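PDB 3QV2: 5-cytosine DNA methyltransferase from Entamoeba histolytica, which probably transfers a methyl group from S-adenosyl-L-methionine to carbon 5 of cytosine in tRNA or DNA, as expected of a Dnmt2-type enzyme. Local coordinates for residues Met176-Pro181 / Glu319-Asp324; Asp156-Pro161 / Thr171-Met176; Ile249-Glu254 / Leu267-Arg272; Lys218-Asp223 / Lys261-Leu266. All coordinates share one frame; numbering follows the deposited sequence.

Contact 1: residues Met176-Pro181 / Glu319-Asp324; sequences MARLTP and EYLFDD
Arg178 reaches from the end of strand 172-178 to the C-terminal end of helix 311-321, a buried polar contact joining the central sheet of the class I methyltransferase fold to its last helix. The guanidinium meets Asp323 end-on, NH1 at 2.6 Å and NH2 at 3.0 Å from the same OD1. NH1 also donates to Leu321 O (2.7 Å), a carbonyl at the helix end, from well above the carbonyl plane. Within segment 176-181, NE and NH2 donate to Thr180 O and Pro181 O, so five bonds, all close to the guanidinium plane, fix the rotation of the group. Asp324 stacks over one face with the two planes 15° apart; its OD1, 3.5 Å from NH1, makes a salt bridge by charge alone and is hydrogen-bonded to His125 NE2. This network would be expected to keep both aspartates ionised. Earlier on the strand, Met176 CB packs on Leu321 CD1 at 3.9 Å, and CG anti to the carbonyl carbon (chi1 -67°) directs SD to the edge of the Tyr320 ring, a Met-aromatic contact. The Tyr320 hydroxyl binds Asn184 O. Thr180 OG1 donates to Asp324 OD2 at 2.7 Å, from above the carboxylate plane.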
loop_
_atom_site.group_PDB
_atom_site.type_symbol
_atom_site.label_atom_id
_atom_site.label_comp_id
_atom_site.label_asym_id
_atom_site.label_seq_id
_atom_site.Cartn_x
_atom_site.Cartn_y
_atom_site.Cartn_z
ATOM N N MET A 176 4.770 -2.437 -13.583
ATOM C CA MET A 176 3.889 -1.788 -14.545
ATOM C C MET A 176 3.919 -2.526 -15.875
ATOM O O MET A 176 4.911 -2.477 -16.602
ATOM C CB MET A 176 4.297 -0.328 -14.736
ATOM C CG MET A 176 4.070 0.538 -13.509
ATOM S SD MET A 176 5.233 1.912 -13.416
ATOM C CE MET A 176 6.753 1.029 -13.074
ATOM N N ALA A 177 2.826 -3.214 -16.187
ATOM C CA ALA A 177 2.750 -4.015 -17.401
ATOM C C ALA A 177 1.608 -3.558 -18.299
ATOM O O ALA A 177 0.534 -3.199 -17.820
ATOM C CB ALA A 177 2.595 -5.487 -17.052
ATOM N N ARG A 178 1.852 -3.571 -19.605
ATOM C CA ARG A 178 0.834 -3.196 -20.577
ATOM C C ARG A 178 1.188 -3.745 -21.957
ATOM O O ARG A 178 2.306 -4.206 -22.182
ATOM C CB ARG A 178 0.665 -1.676 -20.626
ATOM C CG ARG A 178 1.834 -0.934 -21.246
ATOM C CD ARG A 178 1.711 0.562 -21.026
ATOM N NE ARG A 178 2.531 1.321 -21.964
ATOM C CZ ARG A 178 2.726 2.633 -21.891
ATOM N NH1 ARG A 178 2.164 3.329 -20.914
ATOM N NH2 ARG A 178 3.485 3.247 -22.788
ATOM N N LEU A 179 0.231 -3.690 -22.877
ATOM C CA LEU A 179 0.403 -4.296 -24.193
ATOM C C LEU A 179 1.085 -3.364 -25.193
ATOM O O LEU A 179 1.427 -3.774 -26.302
ATOM C CB LEU A 179 -0.948 -4.764 -24.736
ATOM C CG LEU A 179 -1.703 -5.736 -23.828
ATOM C CD1 LEU A 179 -3.084 -6.027 -24.387
ATOM C CD2 LEU A 179 -0.911 -7.020 -23.648
ATOM N N THR A 180 1.279 -2.111 -24.797
ATOM C CA THR A 180 1.994 -1.154 -25.634
ATOM C C THR A 180 3.357 -0.847 -25.027
ATOM O O THR A 180 3.489 -0.754 -23.807
ATOM C CB THR A 180 1.208 0.158 -25.797
ATOM O OG1 THR A 180 1.098 0.813 -24.527
ATOM C CG2 THR A 180 -0.184 -0.119 -26.348
ATOM N N PRO A 181 4.381 -0.691 -25.877
ATOM C CA PRO A 181 5.723 -0.368 -25.384
ATOM C C PRO A 181 5.774 1.028 -24.773
ATOM O O PRO A 181 5.022 1.912 -25.186
ATOM C CB PRO A 181 6.585 -0.435 -26.648
ATOM C CG PRO A 181 5.637 -0.175 -27.766
ATOM C CD PRO A 181 4.340 -0.802 -27.345
ATOM N N GLU A 319 0.371 7.080 -13.533
ATOM C CA GLU A 319 0.392 8.087 -14.586
ATOM C C GLU A 319 1.366 7.673 -15.684
ATOM O O GLU A 319 1.145 7.950 -16.864
ATOM C CB GLU A 319 0.774 9.453 -14.014
ATOM C CG GLU A 319 -0.263 10.031 -13.061
ATOM C CD GLU A 319 0.270 11.194 -12.248
ATOM O OE1 GLU A 319 1.460 11.539 -12.405
ATOM O OE2 GLU A 319 -0.503 11.762 -11.448
ATOM N N TYR A 320 2.439 6.998 -15.287
ATOM C CA TYR A 320 3.404 6.467 -16.240
ATOM C C TYR A 320 2.820 5.267 -16.978
ATOM O O TYR A 320 2.841 5.212 -18.208
ATOM C CB TYR A 320 4.694 6.071 -15.522
ATOM C CG TYR A 320 5.737 5.446 -16.420
ATOM C CD1 TYR A 320 6.394 6.200 -17.383
ATOM C CD2 TYR A 320 6.073 4.105 -16.296
ATOM C CE1 TYR A 320 7.350 5.633 -18.204
ATOM C CE2 TYR A 320 7.030 3.530 -17.111
ATOM C CZ TYR A 320 7.665 4.299 -18.062
ATOM O OH TYR A 320 8.619 3.730 -18.876
ATOM N N LEU A 321 2.295 4.314 -16.213
ATOM C CA LEU A 321 1.680 3.112 -16.769
ATOM C C LEU A 321 0.634 3.427 -17.835
ATOM O O LEU A 321 0.506 2.703 -18.822
ATOM C CB LEU A 321 1.038 2.286 -15.650
ATOM C CG LEU A 321 0.174 1.095 -16.076
ATOM C CD1 LEU A 321 1.008 0.049 -16.798
ATOM C CD2 LEU A 321 -0.525 0.485 -14.871
ATOM N N PHE A 322 -0.114 4.507 -17.631
ATOM C CA PHE A 322 -1.207 4.865 -18.532
ATOM C C PHE A 322 -0.843 5.974 -19.520
ATOM O O PHE A 322 -1.724 6.552 -20.156
ATOM C CB PHE A 322 -2.440 5.291 -17.731
ATOM C CG PHE A 322 -3.140 4.157 -17.039
ATOM C CD1 PHE A 322 -4.114 3.425 -17.697
ATOM C CD2 PHE A 322 -2.835 3.828 -15.728
ATOM C CE1 PHE A 322 -4.766 2.385 -17.066
ATOM C CE2 PHE A 322 -3.485 2.788 -15.091
ATOM C CZ PHE A 322 -4.451 2.065 -15.761
ATOM N N ASP A 323 0.446 6.268 -19.658
ATOM C CA ASP A 323 0.874 7.370 -20.515
ATOM C C ASP A 323 0.697 7.059 -22.002
ATOM O O ASP A 323 1.024 7.878 -22.860
ATOM C CB ASP A 323 2.319 7.778 -20.209
ATOM C CG ASP A 323 3.341 6.874 -20.868
ATOM O OD1 ASP A 323 2.978 5.762 -21.301
ATOM O OD2 ASP A 323 4.519 7.280 -20.947
ATOM N N ASP A 324 0.178 5.872 -22.298
ATOM C CA ASP A 324 -0.105 5.490 -23.677
ATOM C C ASP A 324 -1.539 5.854 -24.053
ATOM O O ASP A 324 -1.966 5.639 -25.187
ATOM C CB ASP A 324 0.134 3.990 -23.885
ATOM C CG ASP A 324 -0.786 3.128 -23.040
ATOM O OD1 ASP A 324 -1.193 3.580 -21.952
ATOM O OD2 ASP A 324 -1.102 1.995 -23.463
HETATM O O HOH W 1 -1.728 -0.840 -23.194
#

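Contact 2: residues Asp156-Pro161 / Thr171-Met176; sequences DIICSP and TRYYVM
Ile157 and Tyr174 form an antiparallel hydrogen-bonded pair, with Ile157 N to Tyr174 O at 3.0 Å and Tyr174 N to Ile157 O at 2.9 Å. Cys159 and Arg172 repeat the pattern through Cys159 N to Arg172 O and Arg172 N to Cys159 O, the latter nearly straight at the hydrogen (171°). At the non-hydrogen-bonded positions CA-H...O contacts fill in, Asp156 CA to Tyr174 O and Ile158 CA to Arg172 O.

One side-chain hydrogen bond spans the strands. The Tyr173 hydroxyl donates to the anti lone pair of Asp156 OD2 at 2.7 Å; the carboxylate stands 73° from the ring plane, and OD2 also makes a salt bridge with Lys135. Water 2 links Tyr174 OH to Cys159 O.

The two strands lie at one border of the six-stranded sheet. Strand 172-178 is the one strand running against the others, inserted between 125-130 and 153-159, as in class I methyltransferases. Arg172 lies at its active-site end, its side chain about 6 Å from that of Cys86, the predicted catalytic cysteine.

Apolar packing differs on the two faces. On the Asp156 face Ile158 CG1 touches Tyr173 CD1 at 3.5 Å, and CG2, which lies anti to the backbone N, meets Thr171 CG2. On the other, Ile157 CG2 touches both Tyr174 CB and Met176 CE. Cys159 SG, 3.7 Å from Tyr174 CE2, makes a Cys sulfur-aromatic contact, oblique to the ring. Val313, Ile314 and Leu317 of helix 311-321 touch the Tyr174 side chain.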
loop_
_atom_site.group_PDB
_atom_site.type_symbol
_atom_site.label_atom_id
_atom_site.label_comp_id
_atom_site.label_asym_id
_atom_site.label_seq_id
_atom_site.Cartn_x
_atom_site.Cartn_y
_atom_site.Cartn_z
ATOM N N ASP A 156 9.523 -2.037 -14.057
ATOM C CA ASP A 156 9.418 -2.162 -12.609
ATOM C C ASP A 156 10.340 -1.181 -11.892
ATOM O O ASP A 156 11.312 -0.693 -12.468
ATOM C CB ASP A 156 9.728 -3.596 -12.180
ATOM C CG ASP A 156 11.106 -4.051 -12.620
ATOM O OD1 ASP A 156 11.701 -3.387 -13.495
ATOM O OD2 ASP A 156 11.595 -5.074 -12.098
ATOM N N ILE A 157 10.030 -0.896 -10.632
ATOM C CA ILE A 157 10.837 0.031 -9.849
ATOM C C ILE A 157 10.697 -0.219 -8.353
ATOM O O ILE A 157 9.610 -0.522 -7.861
ATOM C CB ILE A 157 10.464 1.500 -10.149
ATOM C CG1 ILE A 157 11.421 2.453 -9.428
ATOM C CG2 ILE A 157 9.023 1.781 -9.745
ATOM C CD1 ILE A 157 11.121 3.919 -9.662
ATOM N N ILE A 158 11.812 -0.102 -7.642
ATOM C CA ILE A 158 11.807 -0.128 -6.188
ATOM C C ILE A 158 12.077 1.285 -5.687
ATOM O O ILE A 158 13.153 1.836 -5.922
ATOM C CB ILE A 158 12.888 -1.073 -5.634
ATOM C CG1 ILE A 158 12.589 -2.517 -6.031
ATOM C CG2 ILE A 158 12.984 -0.944 -4.123
ATOM C CD1 ILE A 158 13.585 -3.519 -5.484
ATOM N N CYS A 159 11.099 1.877 -5.009
ATOM C CA CYS A 159 11.244 3.247 -4.531
ATOM C C CYS A 159 10.475 3.492 -3.239
ATOM O O CYS A 159 9.675 2.661 -2.812
ATOM C CB CYS A 159 10.799 4.240 -5.607
ATOM S SG CYS A 159 9.052 4.128 -6.046
ATOM N N SER A 160 10.723 4.647 -2.626
ATOM C CA SER A 160 10.102 5.003 -1.356
ATOM C C SER A 160 9.472 6.390 -1.452
ATOM O O SER A 160 9.905 7.215 -2.258
ATOM C CB SER A 160 11.146 4.970 -0.236
ATOM O OG SER A 160 10.578 5.308 1.016
ATOM N N PRO A 161 8.437 6.649 -0.638
ATOM C CA PRO A 161 7.760 7.952 -0.639
ATOM C C PRO A 161 8.719 9.122 -0.423
ATOM O O PRO A 161 8.475 10.211 -0.942
ATOM C CB PRO A 161 6.789 7.837 0.538
ATOM C CG PRO A 161 6.494 6.381 0.627
ATOM C CD PRO A 161 7.782 5.691 0.270
ATOM N N THR A 171 9.702 1.621 1.462
ATOM C CA THR A 171 10.282 1.049 0.256
ATOM C C THR A 171 9.453 -0.127 -0.251
ATOM O O THR A 171 9.297 -1.134 0.440
ATOM C CB THR A 171 11.727 0.582 0.501
ATOM O OG1 THR A 171 12.504 1.676 1.007
ATOM C CG2 THR A 171 12.350 0.070 -0.786
ATOM N N ARG A 172 8.922 0.009 -1.460
ATOM C CA ARG A 172 8.098 -1.038 -2.055
ATOM C C ARG A 172 8.479 -1.319 -3.506
ATOM O O ARG A 172 9.161 -0.523 -4.152
ATOM C CB ARG A 172 6.615 -0.673 -1.965
ATOM C CG ARG A 172 6.043 -0.714 -0.555
ATOM C CD ARG A 172 6.093 -2.121 0.022
ATOM N NE ARG A 172 5.336 -2.229 1.266
ATOM C CZ ARG A 172 5.862 -2.077 2.477
ATOM N NH1 ARG A 172 5.095 -2.192 3.553
ATOM N NH2 ARG A 172 7.153 -1.813 2.614
ATOM N N TYR A 173 8.030 -2.464 -4.005
ATOM C CA TYR A 173 8.303 -2.876 -5.373
ATOM C C TYR A 173 7.056 -2.678 -6.223
ATOM O O TYR A 173 5.951 -3.029 -5.808
ATOM C CB TYR A 173 8.748 -4.339 -5.394
ATOM C CG TYR A 173 9.060 -4.888 -6.768
ATOM C CD1 TYR A 173 9.973 -4.258 -7.602
ATOM C CD2 TYR A 173 8.458 -6.054 -7.219
ATOM C CE1 TYR A 173 10.265 -4.765 -8.855
ATOM C CE2 TYR A 173 8.744 -6.570 -8.468
ATOM C CZ TYR A 173 9.648 -5.923 -9.281
ATOM O OH TYR A 173 9.937 -6.433 -10.524
ATOM N N TYR A 174 7.237 -2.107 -7.410
ATOM C CA TYR A 174 6.115 -1.799 -8.290
ATOM C C TYR A 174 6.311 -2.352 -9.697
ATOM O O TYR A 174 7.349 -2.135 -10.321
ATOM C CB TYR A 174 5.899 -0.287 -8.366
ATOM C CG TYR A 174 5.669 0.371 -7.024
ATOM C CD1 TYR A 174 4.403 0.415 -6.460
ATOM C CD2 TYR A 174 6.719 0.951 -6.324
ATOM C CE1 TYR A 174 4.186 1.016 -5.236
ATOM C CE2 TYR A 174 6.513 1.556 -5.097
ATOM C CZ TYR A 174 5.242 1.586 -4.560
ATOM O OH TYR A 174 5.025 2.183 -3.342
ATOM N N VAL A 175 5.303 -3.061 -10.197
ATOM C CA VAL A 175 5.353 -3.610 -11.545
ATOM C C VAL A 175 4.316 -2.938 -12.439
ATOM O O VAL A 175 3.137 -2.871 -12.097
ATOM C CB VAL A 175 5.110 -5.130 -11.551
ATOM C CG1 VAL A 175 5.148 -5.663 -12.972
ATOM C CG2 VAL A 175 6.142 -5.834 -10.687
ATOM N N MET A 176 4.770 -2.437 -13.583
ATOM C CA MET A 176 3.889 -1.788 -14.545
ATOM C C MET A 176 3.919 -2.526 -15.875
ATOM O O MET A 176 4.911 -2.477 -16.602
ATOM C CB MET A 176 4.297 -0.328 -14.736
ATOM C CG MET A 176 4.070 0.538 -13.509
ATOM S SD MET A 176 5.233 1.912 -13.416
ATOM C CE MET A 176 6.753 1.029 -13.074
HETATM O O HOH W 2 7.079 3.289 -2.039
HETATM O O HOH W 3 12.669 4.550 2.604
#

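Contact 3: residues Ile249-Glu254 / Leu267-Arg272; sequences IYCPIE and LNKNLR
Tyr250 and Arg272 are joined by two backbone hydrogen bonds: Tyr250 N to Arg272 O at 2.9 Å and almost straight (176°), and Arg272 N to Tyr250 O at 3.1 Å. Farther along, Lys269 NZ makes a salt bridge with Glu254 OE1, a weak hydrogen bond at 3.2 Å; OE1 is also held by Ile258 N. The lysine gets there by a bend at chi3 (77°), which turns CE and NZ toward the carboxylate.

The side chains of Tyr250 and Arg272 run side by side in the same direction. Tyr250 CD2 lies over one face of the guanidinium, 3.7 Å from NH2, with the two planes 68° apart, while NH1 of the arginine pairs with Glu278.

Strand 249-251 pairs in parallel with strand 224-226 in a small two-stranded sheet, apart from the central one. A single antiparallel beta bridge joins the loop at Arg272 to strand 249-251.

Around the bridge, Leu271 CD2 presses on Cys251 CB at 3.5 Å and its other methyl, CD1, on Ile249 CD1; Ile224 touches all three residues. At the turn, Pro252 CD rests 3.2 Å from both Lys269 O and Asn270 O. Asn270 CB touches Pro252 CG, and its amide oxygen OD1 lies 3.3 Å from Ile253 CD1.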
loop_
_atom_site.group_PDB
_atom_site.type_symbol
_atom_site.label_atom_id
_atom_site.label_comp_id
_atom_site.label_asym_id
_atom_site.label_seq_id
_atom_site.Cartn_x
_atom_site.Cartn_y
_atom_site.Cartn_z
ATOM N N ILE A 249 7.126 6.853 16.519
ATOM C CA ILE A 249 6.200 7.586 17.377
ATOM C C ILE A 249 6.592 9.060 17.399
ATOM O O ILE A 249 7.692 9.420 16.982
ATOM C CB ILE A 249 6.159 7.028 18.811
ATOM C CG1 ILE A 249 7.553 7.054 19.442
ATOM C CG2 ILE A 249 5.588 5.617 18.816
ATOM C CD1 ILE A 249 7.568 6.607 20.888
ATOM N N TYR A 250 5.695 9.908 17.890
ATOM C CA TYR A 250 5.865 11.351 17.754
ATOM C C TYR A 250 6.125 12.082 19.069
ATOM O O TYR A 250 5.491 11.805 20.088
ATOM C CB TYR A 250 4.649 11.956 17.047
ATOM C CG TYR A 250 4.647 13.467 16.986
ATOM C CD1 TYR A 250 5.622 14.155 16.276
ATOM C CD2 TYR A 250 3.658 14.205 17.622
ATOM C CE1 TYR A 250 5.620 15.537 16.212
ATOM C CE2 TYR A 250 3.646 15.586 17.563
ATOM C CZ TYR A 250 4.630 16.246 16.857
ATOM O OH TYR A 250 4.624 17.620 16.794
ATOM N N CYS A 251 7.067 13.022 19.026
ATOM C CA CYS A 251 7.345 13.904 20.153
ATOM C C CYS A 251 6.926 15.326 19.798
ATOM O O CYS A 251 7.499 15.939 18.898
ATOM C CB CYS A 251 8.835 13.869 20.508
ATOM S SG CYS A 251 9.299 14.921 21.908
ATOM N N PRO A 252 5.919 15.851 20.508
ATOM C CA PRO A 252 5.335 17.166 20.232
ATOM C C PRO A 252 6.100 18.290 20.920
ATOM O O PRO A 252 5.754 19.459 20.752
ATOM C CB PRO A 252 3.924 17.054 20.833
ATOM C CG PRO A 252 3.882 15.713 21.576
ATOM C CD PRO A 252 5.284 15.219 21.673
ATOM N N ILE A 253 7.125 17.936 21.687
ATOM C CA ILE A 253 7.898 18.924 22.431
ATOM C C ILE A 253 9.084 19.460 21.631
ATOM O O ILE A 253 9.467 20.621 21.780
ATOM C CB ILE A 253 8.383 18.358 23.788
ATOM C CG1 ILE A 253 7.422 18.762 24.909
ATOM C CG2 ILE A 253 9.787 18.850 24.107
ATOM C CD1 ILE A 253 5.992 18.304 24.691
ATOM N N GLU A 254 9.655 18.622 20.773
ATOM C CA GLU A 254 10.838 19.016 20.012
ATOM C C GLU A 254 10.629 18.922 18.507
ATOM O O GLU A 254 10.196 17.886 18.000
ATOM C CB GLU A 254 12.039 18.159 20.415
ATOM C CG GLU A 254 12.456 18.314 21.865
ATOM C CD GLU A 254 13.566 17.359 22.256
ATOM O OE1 GLU A 254 13.693 16.293 21.616
ATOM O OE2 GLU A 254 14.312 17.676 23.205
ATOM N N LEU A 267 10.367 10.008 29.625
ATOM C CA LEU A 267 9.142 10.122 30.416
ATOM C C LEU A 267 8.371 11.431 30.213
ATOM O O LEU A 267 7.140 11.429 30.172
ATOM C CB LEU A 267 9.439 9.908 31.904
ATOM C CG LEU A 267 9.598 8.456 32.355
ATOM C CD1 LEU A 267 10.005 8.379 33.821
ATOM C CD2 LEU A 267 8.311 7.677 32.106
ATOM N N ASN A 268 9.092 12.542 30.093
ATOM C CA ASN A 268 8.459 13.854 29.969
ATOM C C ASN A 268 8.691 14.527 28.621
ATOM O O ASN A 268 9.215 15.639 28.551
ATOM C CB ASN A 268 8.914 14.785 31.096
ATOM C CG ASN A 268 8.314 14.413 32.439
ATOM O OD1 ASN A 268 8.921 13.683 33.223
ATOM N ND2 ASN A 268 7.117 14.920 32.713
ATOM N N LYS A 269 8.300 13.847 27.550
ATOM C CA LYS A 269 8.389 14.414 26.212
ATOM C C LYS A 269 7.065 14.204 25.487
ATOM O O LYS A 269 6.977 14.348 24.266
ATOM C CB LYS A 269 9.549 13.789 25.436
ATOM C CG LYS A 269 10.870 13.812 26.196
ATOM C CD LYS A 269 12.024 13.263 25.370
ATOM C CE LYS A 269 12.511 14.272 24.341
ATOM N NZ LYS A 269 13.850 13.913 23.796
ATOM N N ASN A 270 6.039 13.857 26.260
ATOM C CA ASN A 270 4.683 13.692 25.743
ATOM C C ASN A 270 4.594 12.805 24.503
ATOM O O ASN A 270 3.831 13.092 23.581
ATOM C CB ASN A 270 4.053 15.057 25.462
ATOM C CG ASN A 270 3.886 15.890 26.718
ATOM O OD1 ASN A 270 4.851 16.452 27.237
ATOM N ND2 ASN A 270 2.657 15.976 27.212
ATOM N N LEU A 271 5.367 11.724 24.490
ATOM C CA LEU A 271 5.388 10.809 23.354
ATOM C C LEU A 271 4.025 10.159 23.137
ATOM O O LEU A 271 3.328 9.827 24.095
ATOM C CB LEU A 271 6.454 9.731 23.557
ATOM C CG LEU A 271 7.884 10.232 23.769
ATOM C CD1 LEU A 271 8.841 9.067 23.962
ATOM C CD2 LEU A 271 8.322 11.111 22.606
ATOM N N ARG A 272 3.650 9.981 21.874
ATOM C CA ARG A 272 2.393 9.324 21.530
ATOM C C ARG A 272 2.510 8.613 20.191
ATOM O O ARG A 272 3.353 8.962 19.365
ATOM C CB ARG A 272 1.250 10.340 21.465
ATOM C CG ARG A 272 1.352 11.324 20.309
ATOM C CD ARG A 272 0.066 12.120 20.140
ATOM N NE ARG A 272 0.199 13.167 19.131
ATOM C CZ ARG A 272 -0.093 13.009 17.843
ATOM N NH1 ARG A 272 -0.537 11.842 17.399
ATOM N NH2 ARG A 272 0.060 14.020 16.999
#

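Contact 4: residues Lys218-Asp223 / Lys261-Leu266; sequences KGMLFD and KKAEDL
Met220 lies along the backbone of Lys261-Ala263, which leads into the turn 263-266, and its side chain carries most of the contact. Its CB leads off beside that backbone, and the first torsion places CG anti to the carbonyl carbon (chi1 -65°). CG meets Ala263, 3.9 Å from CB and 3.8 Å from the backbone N. Further bends at chi2 and chi3 then fold the chain back along the opposing backbone instead of letting it run straight out. SD settles against the peptide between Lys262 and Ala263, 3.7 Å from Lys262 C. The terminal methyl CE goes one residue farther back, to Lys261 O at 3.6 Å. The thioether thus follows three successive residues in reverse order, and no hydrogen bond crosses between the segments.

Beside it, Leu266 reaches in the other direction: CD1 sits 3.2 Å from Gly219 O and also touches Gly219 C. Leu266 is buried and is backed by Ile215 of helix 212-218 and by Val260. The nearest CA atoms are those of Gly219 and Ala263, 5.3 Å apart.

Lys262 NZ donates to the anti lone pair of Glu264 OE1 at 2.8 Å and makes a longer salt bridge with Asp265 OD1, a network within segment 261-266.

This is plain apolar packing of two loops, both with short turns of helical backbone: one follows helix 212-218 and leads into strand 224-226, the other lies between strand 249-251 and helix 276-282. They belong to the small lobe distinct from the cofactor-binding sheet, probably the region that carries target recognition in C5 methyltransferases.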
loop_
_atom_site.group_PDB
_atom_site.type_symbol
_atom_site.label_atom_id
_atom_site.label_comp_id
_atom_site.label_asym_id
_atom_site.label_seq_id
_atom_site.Cartn_x
_atom_site.Cartn_y
_atom_site.Cartn_z
ATOM N N LYS A 218 10.796 -0.261 27.144
ATOM C CA LYS A 218 11.207 -0.369 25.745
ATOM C C LYS A 218 11.314 0.983 25.046
ATOM O O LYS A 218 11.433 1.045 23.822
ATOM C CB LYS A 218 10.246 -1.275 24.968
ATOM C CG LYS A 218 10.123 -2.677 25.538
ATOM C CD LYS A 218 9.679 -3.673 24.479
ATOM C CE LYS A 218 9.672 -5.090 25.024
ATOM N NZ LYS A 218 9.567 -6.097 23.933
ATOM N N GLY A 219 11.279 2.060 25.822
ATOM C CA GLY A 219 11.328 3.399 25.263
ATOM C C GLY A 219 12.504 3.631 24.332
ATOM O O GLY A 219 12.395 4.373 23.355
ATOM N N MET A 220 13.629 2.992 24.634
ATOM C CA MET A 220 14.852 3.174 23.856
ATOM C C MET A 220 14.804 2.456 22.509
ATOM O O MET A 220 15.658 2.676 21.651
ATOM C CB MET A 220 16.068 2.707 24.661
ATOM C CG MET A 220 16.335 3.531 25.910
ATOM S SD MET A 220 16.839 5.219 25.527
ATOM C CE MET A 220 18.415 4.927 24.729
ATOM N N LEU A 221 13.806 1.600 22.325
ATOM C CA LEU A 221 13.678 0.840 21.086
ATOM C C LEU A 221 12.855 1.589 20.043
ATOM O O LEU A 221 12.931 1.295 18.851
ATOM C CB LEU A 221 13.060 -0.533 21.358
ATOM C CG LEU A 221 13.829 -1.420 22.338
ATOM C CD1 LEU A 221 13.109 -2.742 22.555
ATOM C CD2 LEU A 221 15.249 -1.654 21.846
ATOM N N PHE A 222 12.066 2.557 20.498
ATOM C CA PHE A 222 11.241 3.355 19.600
ATOM C C PHE A 222 12.085 4.209 18.661
ATOM O O PHE A 222 13.132 4.724 19.048
ATOM C CB PHE A 222 10.314 4.276 20.396
ATOM C CG PHE A 222 9.089 3.593 20.935
ATOM C CD1 PHE A 222 8.070 3.197 20.084
ATOM C CD2 PHE A 222 8.943 3.373 22.294
ATOM C CE1 PHE A 222 6.936 2.577 20.575
ATOM C CE2 PHE A 222 7.812 2.754 22.793
ATOM C CZ PHE A 222 6.808 2.356 21.931
ATOM N N ASP A 223 11.622 4.353 17.424
ATOM C CA ASP A 223 12.157 5.374 16.536
ATOM C C ASP A 223 11.307 6.621 16.735
ATOM O O ASP A 223 10.121 6.631 16.405
ATOM C CB ASP A 223 12.106 4.919 15.078
ATOM C CG ASP A 223 12.662 5.960 14.127
ATOM O OD1 ASP A 223 13.868 5.892 13.807
ATOM O OD2 ASP A 223 11.896 6.852 13.706
ATOM N N LYS A 261 19.980 8.965 26.555
ATOM C CA LYS A 261 20.807 7.826 26.938
ATOM C C LYS A 261 20.022 6.819 27.770
ATOM O O LYS A 261 20.306 5.621 27.741
ATOM C CB LYS A 261 22.026 8.302 27.726
ATOM C CG LYS A 261 22.817 9.408 27.052
ATOM C CD LYS A 261 23.597 10.204 28.085
ATOM C CE LYS A 261 22.650 10.855 29.087
ATOM N NZ LYS A 261 23.364 11.466 30.243
ATOM N N LYS A 262 19.041 7.312 28.518
ATOM C CA LYS A 262 18.235 6.459 29.385
ATOM C C LYS A 262 16.766 6.520 28.984
ATOM O O LYS A 262 16.297 7.536 28.471
ATOM C CB LYS A 262 18.392 6.884 30.844
ATOM C CG LYS A 262 19.834 6.974 31.316
ATOM C CD LYS A 262 19.920 7.710 32.640
ATOM C CE LYS A 262 19.281 9.087 32.534
ATOM N NZ LYS A 262 19.159 9.760 33.854
ATOM N N ALA A 263 16.045 5.428 29.216
ATOM C CA ALA A 263 14.628 5.367 28.884
ATOM C C ALA A 263 13.834 6.374 29.706
ATOM O O ALA A 263 12.895 6.995 29.208
ATOM C CB ALA A 263 14.088 3.959 29.098
ATOM N N GLU A 264 14.223 6.542 30.967
ATOM C CA GLU A 264 13.509 7.439 31.871
ATOM C C GLU A 264 13.547 8.885 31.390
ATOM O O GLU A 264 12.720 9.702 31.789
ATOM C CB GLU A 264 14.071 7.343 33.292
ATOM C CG GLU A 264 15.498 7.843 33.442
ATOM C CD GLU A 264 15.900 8.002 34.896
ATOM O OE1 GLU A 264 17.036 8.448 35.158
ATOM O OE2 GLU A 264 15.074 7.686 35.777
ATOM N N ASP A 265 14.513 9.193 30.531
ATOM C CA ASP A 265 14.648 10.537 29.983
ATOM C C ASP A 265 13.532 10.854 28.993
ATOM O O ASP A 265 13.326 12.012 28.627
ATOM C CB ASP A 265 16.012 10.709 29.311
ATOM C CG ASP A 265 17.154 10.685 30.306
ATOM O OD1 ASP A 265 16.918 11.013 31.489
ATOM O OD2 ASP A 265 18.286 10.345 29.905
ATOM N N LEU A 266 12.813 9.821 28.565
ATOM C CA LEU A 266 11.723 9.988 27.609
ATOM C C LEU A 266 10.394 10.250 28.317
ATOM O O LEU A 266 9.420 10.667 27.691
ATOM C CB LEU A 266 11.603 8.748 26.719
ATOM C CG LEU A 266 12.805 8.385 25.840
ATOM C CD1 LEU A 266 12.601 7.033 25.172
ATOM C CD2 LEU A 266 13.060 9.461 24.800
#

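Contacts 1 and 2 lie in series on strand 172-178 and share Met176, their centres 15 Å apart; contact 2 pairs the strand with its sheet neighbour 153-159, and contact 1 ties its far end to helix 311-321. Contacts 3 and 4 lie on the other side of the chain's centre from contact 1, about 45 and 47 Å from it, centre to centre. Their own centres are 11 Å apart, and they touch through a probable hydrogen bond from Ile249 N to Asp223 O (3.0 Å) and where Ile249 packs on Phe222 and Leu271 on Leu266. Their segments alternate along the chain, interlocking this region, while contact 1 closes around it by joining the sheet to the C-terminal helix.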